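Local coordinates for protein phosphoserine aminotransferase (Bacillus alcalophilus, PDB 1W23) that catalyses the reversible, pyridoxal-phosphate-dependent transfer of an amino group from glutamate to 3-phosphohydroxypyruvate, yielding phosphoserine in the second step of serine biosynthesis, at residues D66-F71 against V208-L213; Y96-S101 against A119-A124; S179-V184 against A262-N267; Y275-E280 against A348-M353; G283-H288 against I354-N359. One frame throughout, in Å; residues are numbered along the deposited sequence.

Contact 1 of 5, residues D66-F71 against V208-L213; sequences DYQILF and VKKDLL
Tyr67 and Gln68 pair with Lys209 and Val208 as antiparallel neighbours in the seven-stranded mixed sheet of this class-V aminotransferase, 67-72 being its outermost strand on that side. Backbone bonds fix the register. Gln68 and Val208 form the hydrogen-bonded pair, Gln68 N reaching Val208 O and Val208 N reaching Gln68 O, each at 2.9 Å; Tyr67 and Lys209 form the non-hydrogen-bonded pair. As 208-213 leaves the sheet, Lys210 N gives an almost straight bond (171°) to Asp66 O, 3.0 Å away.

Aromatic packing occupies the face carrying Tyr67 and Lys209. The lysine backbone and CB lie over one face of the phenol, with Lys209 CB 4.1 Å from the Tyr67 ring centroid in a CH-pi contact, while Tyr67 OH is held by Phe187 O. On the sheet face of Gln68 and Val208, Leu70 CD1 meets Val208 CG1 in the conformer given, and Ile230 of helix 226-231 packs on Gln68 and Leu70.

Charge and water close the exposed end. Lys209 runs extended past the ring, then bends at its last torsion (chi4 95°), which brings its ammonium to the Asp66 carboxylate. One water links Asp66 O to Asp211 N; another donates to Tyr67 OH and accepts from Lys209 NZ. The salt bridge spans 3.2 Å from Lys209 NZ to Asp66 OD2, on the syn side but 34° out of the carboxylate plane.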
# COMPACT_ATOMS: atom_id res chain seq x y z
N ASP A 66 -12.03 -23.45 -4.63
CA ASP A 66 -13.08 -22.51 -5.05
C ASP A 66 -12.96 -21.17 -4.34
O ASP A 66 -13.84 -20.33 -4.47
CB ASP A 66 -14.46 -23.15 -4.89
CG ASP A 66 -14.84 -23.57 -3.50
OD1 ASP A 66 -14.02 -23.93 -2.66
OD2 ASP A 66 -16.03 -23.59 -3.16
N TYR A 67 -11.84 -20.93 -3.65
CA TYR A 67 -11.49 -19.61 -3.07
C TYR A 67 -10.29 -19.05 -3.80
O TYR A 67 -9.42 -19.83 -4.26
CB TYR A 67 -11.13 -19.71 -1.58
CG TYR A 67 -12.27 -20.05 -0.68
CD1 TYR A 67 -12.88 -21.30 -0.66
CD2 TYR A 67 -12.77 -19.11 0.22
CE1 TYR A 67 -13.93 -21.59 0.19
CE2 TYR A 67 -13.81 -19.39 1.07
CZ TYR A 67 -14.39 -20.64 1.06
OH TYR A 67 -15.45 -20.96 1.88
N GLN A 68 -10.26 -17.72 -3.91
CA GLN A 68 -9.10 -17.00 -4.50
C GLN A 68 -8.50 -16.12 -3.40
O GLN A 68 -9.18 -15.63 -2.49
CB GLN A 68 -9.47 -16.20 -5.70
CG GLN A 68 -8.22 -15.63 -6.45
CD GLN A 68 -8.54 -15.08 -7.79
OE1 GLN A 68 -8.00 -14.00 -8.22
NE2 GLN A 68 -9.42 -15.78 -8.47
N ILE A 69 -7.20 -15.91 -3.50
CA ILE A 69 -6.42 -15.08 -2.60
C ILE A 69 -6.13 -13.75 -3.30
O ILE A 69 -5.50 -13.79 -4.36
CB ILE A 69 -5.13 -15.81 -2.22
CG1 ILE A 69 -5.44 -17.15 -1.51
CG2 ILE A 69 -4.23 -14.94 -1.35
CD1 ILE A 69 -4.27 -18.11 -1.57
N LEU A 70 -6.57 -12.67 -2.73
CA LEU A 70 -6.32 -11.32 -3.23
C LEU A 70 -5.28 -10.63 -2.35
O LEU A 70 -5.28 -10.81 -1.13
CB LEU A 70 -7.58 -10.48 -3.26
CG LEU A 70 -8.78 -11.09 -3.95
CD1 LEU A 70 -9.98 -10.13 -3.85
CD2 LEU A 70 -8.53 -11.40 -5.41
N PHE A 71 -4.45 -9.81 -2.99
CA PHE A 71 -3.48 -8.94 -2.33
C PHE A 71 -3.86 -7.51 -2.70
O PHE A 71 -3.63 -7.09 -3.83
CB PHE A 71 -2.06 -9.23 -2.76
CG PHE A 71 -1.56 -10.63 -2.47
CD1 PHE A 71 -0.75 -11.28 -3.35
CD2 PHE A 71 -1.89 -11.30 -1.27
CE1 PHE A 71 -0.28 -12.56 -3.10
CE2 PHE A 71 -1.42 -12.58 -1.05
CZ PHE A 71 -0.59 -13.20 -1.93
N VAL A 208 -11.37 -15.08 -0.60
CA VAL A 208 -12.74 -14.90 -1.01
C VAL A 208 -13.27 -16.15 -1.71
O VAL A 208 -12.59 -16.75 -2.56
CB VAL A 208 -12.93 -13.76 -2.07
CG1 VAL A 208 -12.53 -12.43 -1.52
CG2 VAL A 208 -12.15 -13.99 -3.37
N LYS A 209 -14.48 -16.55 -1.38
CA LYS A 209 -15.17 -17.60 -2.11
C LYS A 209 -15.53 -17.00 -3.47
O LYS A 209 -16.28 -16.02 -3.55
CB LYS A 209 -16.40 -18.07 -1.34
CG LYS A 209 -17.01 -19.34 -1.93
CD LYS A 209 -18.03 -19.92 -0.92
CE LYS A 209 -18.71 -21.19 -1.47
NZ LYS A 209 -17.92 -22.34 -0.93
N LYS A 210 -14.95 -17.53 -4.56
CA LYS A 210 -14.98 -16.83 -5.83
C LYS A 210 -16.38 -16.51 -6.30
O LYS A 210 -16.63 -15.39 -6.76
CB LYS A 210 -14.28 -17.69 -6.90
CG LYS A 210 -12.86 -17.99 -6.56
CD LYS A 210 -12.14 -18.70 -7.68
CE LYS A 210 -11.30 -19.93 -7.41
NZ LYS A 210 -10.59 -20.21 -8.72
N ASP A 211 -17.29 -17.46 -6.15
CA ASP A 211 -18.61 -17.22 -6.75
C ASP A 211 -19.45 -16.26 -5.93
O ASP A 211 -20.52 -15.87 -6.44
CB ASP A 211 -19.35 -18.56 -7.02
CG ASP A 211 -19.63 -19.39 -5.77
OD1 ASP A 211 -19.31 -19.02 -4.60
OD2 ASP A 211 -20.19 -20.53 -5.94
N LEU A 212 -19.05 -15.84 -4.75
CA LEU A 212 -19.76 -14.85 -3.97
C LEU A 212 -19.46 -13.45 -4.49
O LEU A 212 -20.34 -12.64 -4.31
CB LEU A 212 -19.34 -14.88 -2.50
CG LEU A 212 -19.84 -16.21 -1.93
CD1 LEU A 212 -19.50 -16.30 -0.45
CD2 LEU A 212 -21.34 -16.34 -2.19
N LEU A 213 -18.27 -13.30 -5.04
CA LEU A 213 -17.82 -11.92 -5.24
C LEU A 213 -17.22 -11.61 -6.57
O LEU A 213 -16.73 -10.47 -6.70
CB LEU A 213 -16.73 -11.61 -4.17
CG LEU A 213 -17.54 -11.17 -2.92
CD1 LEU A 213 -16.65 -10.88 -1.75
CD2 LEU A 213 -18.39 -10.00 -3.39
O HOH W 1 -16.49 -20.25 -5.66
O HOH W 2 -17.90 -22.12 -4.49
O HOH W 3 -18.35 -21.97 2.30

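Contact 2 of 5, residues Y96-S101 against A119-A124; sequences YVLTGS and AASTKA
Leu98 carries CG trans to its carbonyl carbon (chi1 -61°) and Ser121 holds OG anti to the backbone N (chi1 178°), which sets Leu98 CB nearest Ser121 OG, at 3.7 Å, with Leu98 CD1 a little farther from the same oxygen. These residues form a parallel bridge in a beta-alpha-beta unit: strand 93-98, helix 101-111, then the sheet's edge strand 115-121. Leu98 is gripped through both backbone polar atoms: its N donates to Ala120 O at 2.9 Å, and its O accepts from Thr122 N at 3.2 Å, nearly in line with the carbonyl. Earlier, where the chain turns a corner, Ala119 N approaches Tyr96 O from above the carbonyl plane, at 2.8 Å. The two Val97 methyls divide between the alanines, CG2 lying 4.1 Å from Ala119 CB and CG1 near Ala120 CB; Leu145 of strand 142-148 touches both Val97 and Ala119. Ser121 closes the strand with an ST turn, its OG accepting from Lys123 N at 3.1 Å.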
# COMPACT_ATOMS: atom_id res chain seq x y z
N TYR A 96 -23.63 -7.54 12.18
CA TYR A 96 -22.31 -7.48 12.84
C TYR A 96 -22.39 -8.05 14.23
O TYR A 96 -23.32 -7.77 14.99
CB TYR A 96 -21.83 -5.97 12.95
CG TYR A 96 -21.32 -5.53 11.56
CD1 TYR A 96 -22.24 -5.21 10.57
CD2 TYR A 96 -19.98 -5.49 11.23
CE1 TYR A 96 -21.83 -4.82 9.31
CE2 TYR A 96 -19.53 -5.13 9.94
CZ TYR A 96 -20.46 -4.79 8.99
OH TYR A 96 -20.10 -4.48 7.70
N VAL A 97 -21.35 -8.79 14.63
CA VAL A 97 -21.14 -9.20 16.00
C VAL A 97 -20.08 -8.26 16.58
O VAL A 97 -18.95 -8.20 16.07
CB VAL A 97 -20.71 -10.66 16.15
CG1 VAL A 97 -20.52 -11.05 17.62
CG2 VAL A 97 -21.69 -11.61 15.48
N LEU A 98 -20.43 -7.52 17.62
CA LEU A 98 -19.52 -6.56 18.21
C LEU A 98 -18.73 -7.17 19.38
O LEU A 98 -19.33 -7.52 20.41
CB LEU A 98 -20.25 -5.33 18.72
CG LEU A 98 -21.02 -4.52 17.63
CD1 LEU A 98 -21.67 -3.28 18.25
CD2 LEU A 98 -20.09 -4.12 16.48
N THR A 99 -17.41 -7.32 19.20
CA THR A 99 -16.55 -7.85 20.23
C THR A 99 -15.38 -6.94 20.54
O THR A 99 -14.49 -7.29 21.33
CB THR A 99 -16.07 -9.27 19.93
OG1 THR A 99 -15.61 -9.37 18.55
CG2 THR A 99 -17.19 -10.29 20.08
N GLY A 100 -15.33 -5.73 19.98
CA GLY A 100 -14.34 -4.73 20.33
C GLY A 100 -14.48 -3.51 19.47
O GLY A 100 -15.46 -3.32 18.74
N SER A 101 -13.49 -2.64 19.55
CA SER A 101 -13.47 -1.39 18.81
C SER A 101 -13.35 -1.62 17.31
O SER A 101 -14.00 -0.93 16.51
CB SER A 101 -12.25 -0.51 19.34
OG SER A 101 -12.03 0.56 18.44
N ALA A 119 -26.00 -8.42 15.68
CA ALA A 119 -26.43 -9.77 15.97
C ALA A 119 -26.20 -10.12 17.44
O ALA A 119 -26.98 -10.90 18.04
CB ALA A 119 -25.68 -10.76 15.11
N ALA A 120 -25.12 -9.62 18.01
CA ALA A 120 -24.74 -9.90 19.40
C ALA A 120 -23.62 -8.90 19.73
O ALA A 120 -22.93 -8.38 18.83
CB ALA A 120 -24.32 -11.31 19.60
N SER A 121 -23.42 -8.65 21.04
CA SER A 121 -22.49 -7.65 21.47
C SER A 121 -22.12 -7.84 22.93
O SER A 121 -22.99 -8.17 23.73
CB SER A 121 -23.11 -6.26 21.34
OG SER A 121 -22.22 -5.27 21.80
N THR A 122 -20.87 -7.60 23.24
CA THR A 122 -20.43 -7.52 24.64
C THR A 122 -19.95 -6.12 25.04
O THR A 122 -19.25 -5.93 26.03
CB THR A 122 -19.38 -8.63 24.97
OG1 THR A 122 -18.31 -8.53 24.03
CG2 THR A 122 -20.00 -10.03 24.89
N LYS A 123 -20.43 -5.11 24.27
CA LYS A 123 -20.07 -3.75 24.52
C LYS A 123 -20.42 -3.25 25.93
O LYS A 123 -19.65 -2.52 26.57
CB LYS A 123 -20.77 -2.85 23.48
CG LYS A 123 -20.41 -1.38 23.52
CD LYS A 123 -21.17 -0.59 22.44
CE LYS A 123 -20.91 0.89 22.61
NZ LYS A 123 -19.47 1.24 22.43
N ALA A 124 -21.59 -3.64 26.41
CA ALA A 124 -22.08 -3.14 27.67
C ALA A 124 -21.17 -3.54 28.81
O ALA A 124 -21.11 -2.83 29.80
CB ALA A 124 -23.51 -3.58 27.94

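Contact 3 of 5, residues S179-V184 against A262-N267; sequences SRPLKV and AIAKQN
The Asn267 carboxamide reaches across to the backbone carbonyl of Ser179, joining a loop of the seven-stranded sheet of this class-V aminotransferase, between strands 169-172 and 189-193, to the long helix 259-279. A chi1 of -72° turns CG anti to the carbonyl carbon, and the amide leans out from the helix toward the loop. Asn267 ND2 donates to Ser179 O at 3.1 Å; the acceptor lies close to the amide plane, and the N-H arrives on a lone pair of the carbonyl, at a C=O...N angle of 119°. The same nitrogen also bonds Asn339 OD1 and Asn267 OD1 accepts from Lys270, so both ends of the amide are engaged and its rotation is fixed.

One turn earlier, Ala264 points its methyl at the loop, where Arg180 passes alongside: Ala264 CB lies 4.0 Å from Arg180 CB. Pro181 continues this apolar patch with its ring CD. The arginine chain then runs extended away from the helix, and its guanidinium pairs with Asp176, whose backbone O also holds Ser179 OG. Ile263 adds its CG2 branch beside the carbonyl that Asn267 binds. Ser179 O thus has Ile263 CG2 at 3.7 Å and Ala264 CA at 3.5 Å, the latter a CA-H...O contact.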
# COMPACT_ATOMS: atom_id res chain seq x y z
N SER A 179 -2.28 -17.94 12.79
CA SER A 179 -1.72 -18.25 14.11
C SER A 179 -2.09 -19.65 14.60
O SER A 179 -1.64 -20.04 15.67
CB SER A 179 -2.18 -17.22 15.13
OG SER A 179 -3.58 -17.25 15.31
N ARG A 180 -2.90 -20.33 13.82
CA ARG A 180 -3.50 -21.62 14.15
C ARG A 180 -4.17 -22.15 12.92
O ARG A 180 -4.46 -21.40 11.99
CB ARG A 180 -4.49 -21.48 15.32
CG ARG A 180 -5.54 -20.40 15.10
CD ARG A 180 -6.36 -20.16 16.36
NE ARG A 180 -7.31 -19.07 16.07
CZ ARG A 180 -8.36 -18.77 16.85
NH1 ARG A 180 -8.60 -19.42 18.00
NH2 ARG A 180 -9.21 -17.79 16.46
N PRO A 181 -4.52 -23.45 12.91
CA PRO A 181 -5.32 -23.96 11.78
C PRO A 181 -6.68 -23.28 11.70
O PRO A 181 -7.23 -22.85 12.71
CB PRO A 181 -5.43 -25.47 12.08
CG PRO A 181 -4.23 -25.75 12.95
CD PRO A 181 -4.16 -24.51 13.85
N LEU A 182 -7.22 -23.26 10.49
CA LEU A 182 -8.51 -22.66 10.21
C LEU A 182 -9.28 -23.51 9.22
O LEU A 182 -8.68 -23.88 8.23
CB LEU A 182 -8.19 -21.27 9.64
CG LEU A 182 -9.30 -20.33 9.30
CD1 LEU A 182 -10.17 -19.99 10.47
CD2 LEU A 182 -8.73 -19.01 8.73
N LYS A 183 -10.56 -23.66 9.40
CA LYS A 183 -11.50 -24.27 8.45
C LYS A 183 -12.06 -23.14 7.57
O LYS A 183 -13.08 -22.53 7.93
CB LYS A 183 -12.64 -24.97 9.16
CG LYS A 183 -13.74 -25.62 8.33
CD LYS A 183 -14.68 -26.56 9.13
CE LYS A 183 -16.15 -26.61 8.74
NZ LYS A 183 -17.08 -26.83 9.88
N VAL A 184 -11.35 -22.86 6.47
CA VAL A 184 -11.69 -21.72 5.61
C VAL A 184 -13.11 -21.85 5.06
O VAL A 184 -13.77 -20.83 4.86
CB VAL A 184 -10.60 -21.57 4.55
CG1 VAL A 184 -10.99 -20.62 3.46
CG2 VAL A 184 -9.28 -21.15 5.19
N ALA A 262 2.12 -26.17 14.07
CA ALA A 262 3.31 -25.92 14.89
C ALA A 262 3.28 -24.54 15.49
O ALA A 262 3.67 -24.37 16.65
CB ALA A 262 4.60 -26.13 14.10
N ILE A 263 2.82 -23.56 14.73
CA ILE A 263 2.83 -22.20 15.24
C ILE A 263 1.79 -22.08 16.34
O ILE A 263 2.00 -21.32 17.33
CB ILE A 263 2.74 -21.13 14.16
CG1 ILE A 263 3.32 -19.79 14.67
CG2 ILE A 263 1.34 -20.87 13.68
CD1 ILE A 263 4.79 -19.68 14.96
N ALA A 264 0.65 -22.78 16.25
CA ALA A 264 -0.32 -22.76 17.35
C ALA A 264 0.29 -23.29 18.64
O ALA A 264 0.06 -22.73 19.71
CB ALA A 264 -1.55 -23.59 17.02
N LYS A 265 1.07 -24.38 18.56
CA LYS A 265 1.74 -24.90 19.74
C LYS A 265 2.67 -23.85 20.37
O LYS A 265 2.65 -23.63 21.60
CB LYS A 265 2.55 -26.15 19.38
CG LYS A 265 3.30 -26.81 20.49
CD LYS A 265 4.11 -28.01 19.93
CE LYS A 265 5.14 -28.43 21.00
NZ LYS A 265 4.43 -29.08 22.13
N GLN A 266 3.47 -23.17 19.54
CA GLN A 266 4.37 -22.14 19.99
C GLN A 266 3.59 -21.00 20.62
O GLN A 266 3.98 -20.47 21.68
CB GLN A 266 5.23 -21.59 18.85
CG GLN A 266 6.26 -22.52 18.25
CD GLN A 266 7.59 -22.40 18.99
OE1 GLN A 266 7.77 -23.05 20.01
NE2 GLN A 266 8.58 -21.61 18.59
N ASN A 267 2.52 -20.58 19.99
CA ASN A 267 1.73 -19.43 20.43
C ASN A 267 1.04 -19.74 21.76
O ASN A 267 0.99 -18.88 22.66
CB ASN A 267 0.73 -19.03 19.36
CG ASN A 267 1.40 -18.37 18.15
OD1 ASN A 267 2.48 -17.83 18.24
ND2 ASN A 267 0.68 -18.43 17.01

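Contact 4 of 5, residues Y275-E280 against A348-M353; sequences YDTIDE and ALRELM
Thr277 and Arg350 mark the nearest backbone approach of two helical segments that run almost parallel, their axes 10.0 Å apart and crossing at -15°. The threonine faces the other helix with its two branches divided by polarity. Thr277 OG1 accepts from Arg350 NH1 at 2.9 Å and also bonds Ile273 O, while Thr277 CG2 packs on Met353 CB at 3.8 Å. Arg350 leaves its helix with CG trans to the backbone N (chi1 165°) and stays extended to NE, passing the hydroxyl closely. At the exposed end Arg350 grips Glu280 end-on: its NH1, at 3.0 Å, and NH2, at 3.2 Å, both donate to Glu280 OE2. That oxygen lies in the guanidinium plane, but the carboxylate stands nearly upright to it, 82° apart. On the buried flank Met353 bends at its last torsion, setting CE 4.0 Å from Ile278 CG1. Phe301 of strand 298-302 touches both residues, and Phe312 of helix 306-318 also packs on Met353, so the helix pair lies against the small antiparallel sheet.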
# COMPACT_ATOMS: atom_id res chain seq x y z
N TYR A 275 0.04 -15.30 30.77
CA TYR A 275 -1.16 -15.51 31.56
C TYR A 275 -0.88 -16.16 32.92
O TYR A 275 -1.51 -15.78 33.91
CB TYR A 275 -2.23 -16.28 30.78
CG TYR A 275 -2.91 -15.49 29.69
CD1 TYR A 275 -2.85 -15.87 28.38
CD2 TYR A 275 -3.62 -14.32 29.98
CE1 TYR A 275 -3.46 -15.14 27.36
CE2 TYR A 275 -4.25 -13.59 28.99
CZ TYR A 275 -4.15 -14.01 27.68
OH TYR A 275 -4.80 -13.25 26.71
N ASP A 276 0.05 -17.11 32.97
CA ASP A 276 0.39 -17.70 34.27
C ASP A 276 0.96 -16.62 35.20
O ASP A 276 0.70 -16.64 36.42
CB ASP A 276 1.36 -18.86 34.09
CG ASP A 276 0.79 -20.13 33.61
OD1 ASP A 276 -0.44 -20.29 33.51
OD2 ASP A 276 1.59 -21.08 33.37
N THR A 277 1.76 -15.72 34.65
CA THR A 277 2.35 -14.65 35.48
C THR A 277 1.24 -13.79 36.07
O THR A 277 1.25 -13.40 37.25
CB THR A 277 3.33 -13.82 34.68
OG1 THR A 277 4.34 -14.66 34.08
CG2 THR A 277 4.06 -12.82 35.52
N ILE A 278 0.25 -13.43 35.24
CA ILE A 278 -0.90 -12.69 35.73
C ILE A 278 -1.64 -13.47 36.81
O ILE A 278 -1.96 -12.95 37.91
CB ILE A 278 -1.84 -12.31 34.54
CG1 ILE A 278 -1.14 -11.30 33.62
CG2 ILE A 278 -3.18 -11.79 35.03
CD1 ILE A 278 -1.88 -11.10 32.28
N ASP A 279 -1.95 -14.73 36.52
CA ASP A 279 -2.77 -15.53 37.41
C ASP A 279 -2.08 -15.83 38.73
O ASP A 279 -2.77 -15.95 39.74
CB ASP A 279 -3.22 -16.81 36.69
CG ASP A 279 -4.16 -16.53 35.54
OD1 ASP A 279 -4.77 -15.44 35.49
OD2 ASP A 279 -4.33 -17.45 34.70
N GLU A 280 -0.75 -15.90 38.74
CA GLU A 280 0.05 -16.16 39.94
C GLU A 280 0.31 -14.91 40.74
O GLU A 280 0.96 -14.96 41.81
CB GLU A 280 1.38 -16.81 39.52
CG GLU A 280 1.33 -18.22 38.93
CD GLU A 280 2.57 -18.62 38.13
OE1 GLU A 280 2.61 -19.70 37.51
OE2 GLU A 280 3.57 -17.84 38.04
N ALA A 348 11.32 -12.89 29.33
CA ALA A 348 11.84 -11.64 29.85
C ALA A 348 10.69 -10.80 30.46
O ALA A 348 10.86 -10.18 31.52
CB ALA A 348 12.60 -10.86 28.79
N LEU A 349 9.54 -10.76 29.78
CA LEU A 349 8.39 -10.03 30.31
C LEU A 349 7.94 -10.61 31.64
O LEU A 349 7.66 -9.85 32.59
CB LEU A 349 7.27 -9.98 29.27
CG LEU A 349 5.99 -9.26 29.74
CD1 LEU A 349 6.26 -7.82 30.09
CD2 LEU A 349 4.93 -9.34 28.66
N ARG A 350 7.85 -11.93 31.73
CA ARG A 350 7.52 -12.57 33.02
C ARG A 350 8.50 -12.12 34.10
O ARG A 350 8.08 -11.76 35.22
CB ARG A 350 7.52 -14.09 32.87
CG ARG A 350 7.53 -14.83 34.18
CD ARG A 350 7.34 -16.33 33.97
NE ARG A 350 7.41 -17.13 35.16
CZ ARG A 350 6.36 -17.39 35.94
NH1 ARG A 350 5.12 -16.93 35.67
NH2 ARG A 350 6.63 -18.15 37.02
N GLU A 351 9.79 -12.13 33.83
CA GLU A 351 10.77 -11.76 34.83
C GLU A 351 10.61 -10.30 35.25
O GLU A 351 10.68 -9.95 36.45
CB GLU A 351 12.19 -12.06 34.26
CG GLU A 351 12.42 -13.59 34.18
CD GLU A 351 13.65 -14.06 33.51
OE1 GLU A 351 13.92 -15.30 33.44
OE2 GLU A 351 14.44 -13.21 33.02
N LEU A 352 10.37 -9.40 34.29
CA LEU A 352 10.10 -8.00 34.61
C LEU A 352 8.90 -7.89 35.52
O LEU A 352 8.91 -7.15 36.52
CB LEU A 352 9.84 -7.24 33.31
CG LEU A 352 9.40 -5.78 33.41
CD1 LEU A 352 10.59 -4.83 33.40
CD2 LEU A 352 8.57 -5.30 32.23
N MET A 353 7.83 -8.59 35.16
CA MET A 353 6.58 -8.53 35.91
C MET A 353 6.75 -9.04 37.35
O MET A 353 6.22 -8.46 38.32
CB MET A 353 5.47 -9.29 35.20
CG MET A 353 5.00 -8.57 33.93
SD MET A 353 3.86 -9.49 32.89
CE MET A 353 2.32 -9.38 33.85

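Contact 5 of 5, residues G283-H288 against I354-N359; sequences GFYVGH and IQFKEN
Phe284 lays one ring face against helix 343-359 where Lys357 begins its side chain. Lys357 CA sits 3.9 Å from the Phe284 ring centroid, 18° off the ring normal, in a CH-pi contact displaced toward the rim; the lysine then follows the ring back toward its root, with Lys357 CG 3.8 Å from Phe284 CG. Phe284 gets there by placing CG anti to the backbone N (chi1 -173°), which extends the ring toward the helix. In the conformer given, Lys357 bends at chi3 (76°) and its end leads away.

The contact fastens the C-terminal helix to the chain entering strand 286-287, an edge strand of the three-stranded antiparallel sheet. The Phe284 ring turns its edge to the face of Tyr285, Phe284 CD2 standing 3.5 Å above the centre of the tyrosine ring. Tyr285 OH ends 3.8 Å from Phe356 CB and is hydrogen-bonded to Met353 O, one turn back along the helix. Leu303 touches Phe284, Tyr285 and Phe356 alike, and Phe356 also meets Phe312 edge-to-face. The side chains of Phe284 and Phe356 cross at about a right angle. Phe284 CZ and Phe356 CD2 are nearest, 3.8 Å apart, with CD2 near the plane of the Phe284 ring.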
# COMPACT_ATOMS: atom_id res chain seq x y z
N GLY A 283 -3.61 -10.86 42.08
CA GLY A 283 -4.34 -9.63 41.78
C GLY A 283 -3.46 -8.42 41.54
O GLY A 283 -3.98 -7.32 41.27
N PHE A 284 -2.14 -8.53 41.63
CA PHE A 284 -1.28 -7.39 41.32
C PHE A 284 -1.42 -6.98 39.86
O PHE A 284 -1.38 -5.78 39.54
CB PHE A 284 0.15 -7.73 41.72
CG PHE A 284 1.11 -6.54 41.60
CD1 PHE A 284 1.36 -5.73 42.71
CD2 PHE A 284 1.73 -6.27 40.39
CE1 PHE A 284 2.23 -4.65 42.59
CE2 PHE A 284 2.58 -5.19 40.29
CZ PHE A 284 2.85 -4.39 41.38
N TYR A 285 -1.52 -7.97 38.96
CA TYR A 285 -1.88 -7.78 37.56
C TYR A 285 -3.26 -8.37 37.36
O TYR A 285 -3.50 -9.51 37.84
CB TYR A 285 -0.88 -8.48 36.60
CG TYR A 285 0.54 -8.01 36.82
CD1 TYR A 285 1.47 -8.80 37.46
CD2 TYR A 285 0.97 -6.76 36.41
CE1 TYR A 285 2.79 -8.39 37.68
CE2 TYR A 285 2.26 -6.32 36.62
CZ TYR A 285 3.18 -7.13 37.28
OH TYR A 285 4.44 -6.65 37.50
N VAL A 286 -4.14 -7.72 36.64
CA VAL A 286 -5.49 -8.15 36.37
C VAL A 286 -5.72 -8.12 34.87
O VAL A 286 -5.64 -7.06 34.21
CB VAL A 286 -6.55 -7.29 37.07
CG1 VAL A 286 -7.94 -7.74 36.71
CG2 VAL A 286 -6.32 -7.31 38.57
N GLY A 287 -6.00 -9.31 34.28
CA GLY A 287 -6.30 -9.34 32.85
C GLY A 287 -7.67 -8.73 32.58
O GLY A 287 -8.63 -8.90 33.36
N HIS A 288 -7.80 -8.09 31.43
CA HIS A 288 -9.09 -7.56 30.99
C HIS A 288 -10.07 -8.66 30.59
O HIS A 288 -11.27 -8.59 30.88
CB HIS A 288 -8.88 -6.56 29.83
CG HIS A 288 -10.19 -6.04 29.32
ND1 HIS A 288 -10.90 -5.10 30.00
CD2 HIS A 288 -10.96 -6.36 28.23
CE1 HIS A 288 -12.06 -4.83 29.37
NE2 HIS A 288 -12.12 -5.60 28.32
N ILE A 354 7.46 -10.14 37.51
CA ILE A 354 7.68 -10.71 38.85
C ILE A 354 8.50 -9.75 39.69
O ILE A 354 8.19 -9.46 40.84
CB ILE A 354 8.31 -12.11 38.76
CG1 ILE A 354 7.32 -13.11 38.18
CG2 ILE A 354 8.80 -12.57 40.16
CD1 ILE A 354 7.91 -14.43 37.82
N GLN A 355 9.58 -9.23 39.10
CA GLN A 355 10.45 -8.33 39.85
C GLN A 355 9.72 -7.05 40.23
O GLN A 355 9.86 -6.56 41.37
CB GLN A 355 11.74 -8.05 39.04
CG GLN A 355 12.72 -7.06 39.71
CD GLN A 355 13.90 -6.66 38.83
OE1 GLN A 355 14.57 -7.45 38.15
NE2 GLN A 355 14.18 -5.37 38.76
N PHE A 356 8.92 -6.51 39.33
CA PHE A 356 8.21 -5.24 39.64
C PHE A 356 7.24 -5.47 40.78
O PHE A 356 7.12 -4.65 41.70
CB PHE A 356 7.53 -4.71 38.37
CG PHE A 356 6.94 -3.34 38.58
CD1 PHE A 356 7.73 -2.22 38.39
CD2 PHE A 356 5.63 -3.22 38.99
CE1 PHE A 356 7.18 -0.98 38.67
CE2 PHE A 356 5.07 -1.96 39.24
CZ PHE A 356 5.84 -0.84 39.08
N LYS A 357 6.51 -6.58 40.77
CA LYS A 357 5.60 -6.94 41.84
C LYS A 357 6.32 -7.10 43.15
O LYS A 357 5.91 -6.55 44.19
CB LYS A 357 4.88 -8.24 41.46
CG LYS A 357 3.97 -8.84 42.52
CD LYS A 357 3.50 -10.22 42.07
CE LYS A 357 4.54 -11.36 42.20
NZ LYS A 357 4.00 -12.72 41.89
N GLU A 358 7.43 -7.87 43.12
CA GLU A 358 8.14 -8.11 44.38
C GLU A 358 8.74 -6.85 44.95
O GLU A 358 8.96 -6.73 46.19
CB GLU A 358 9.25 -9.13 44.11
CG GLU A 358 8.71 -10.52 43.79
CD GLU A 358 9.72 -11.59 43.52
OE1 GLU A 358 9.27 -12.77 43.56
OE2 GLU A 358 10.93 -11.31 43.32
N ASN A 359 9.08 -5.85 44.12
CA ASN A 359 9.78 -4.65 44.58
C ASN A 359 8.78 -3.52 44.87
O ASN A 359 9.14 -2.46 45.41
CB ASN A 359 10.81 -4.19 43.57
CG ASN A 359 12.00 -5.13 43.43
OD1 ASN A 359 12.20 -6.00 44.30
ND2 ASN A 359 12.76 -4.96 42.33

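Contacts 1 and 2 belong to the same seven-stranded sheet, one at each edge, with centres about 27 Å apart; along the chain contact 2 falls between the two segments of contact 1. Contact 3 alternates with contact 1 in sequence and touches it where Tyr67 packs on Val184. Its helix, 259-279, continues into contact 4, about 23 Å away between centres, and so runs from the large sheet's loops to the small antiparallel sheet. Contacts 4 and 5 share helix 343-359, their centres about 7 Å apart, and meet through Tyr285 and Met353. Their centres lie more than 40 Å from that of contact 1, across the chain's centre, whereas contacts 2 and 3 approach the cofactor, the side chains of Thr99 and Arg180 lying about 9 and 12 Å from bound pyridoxal phosphate.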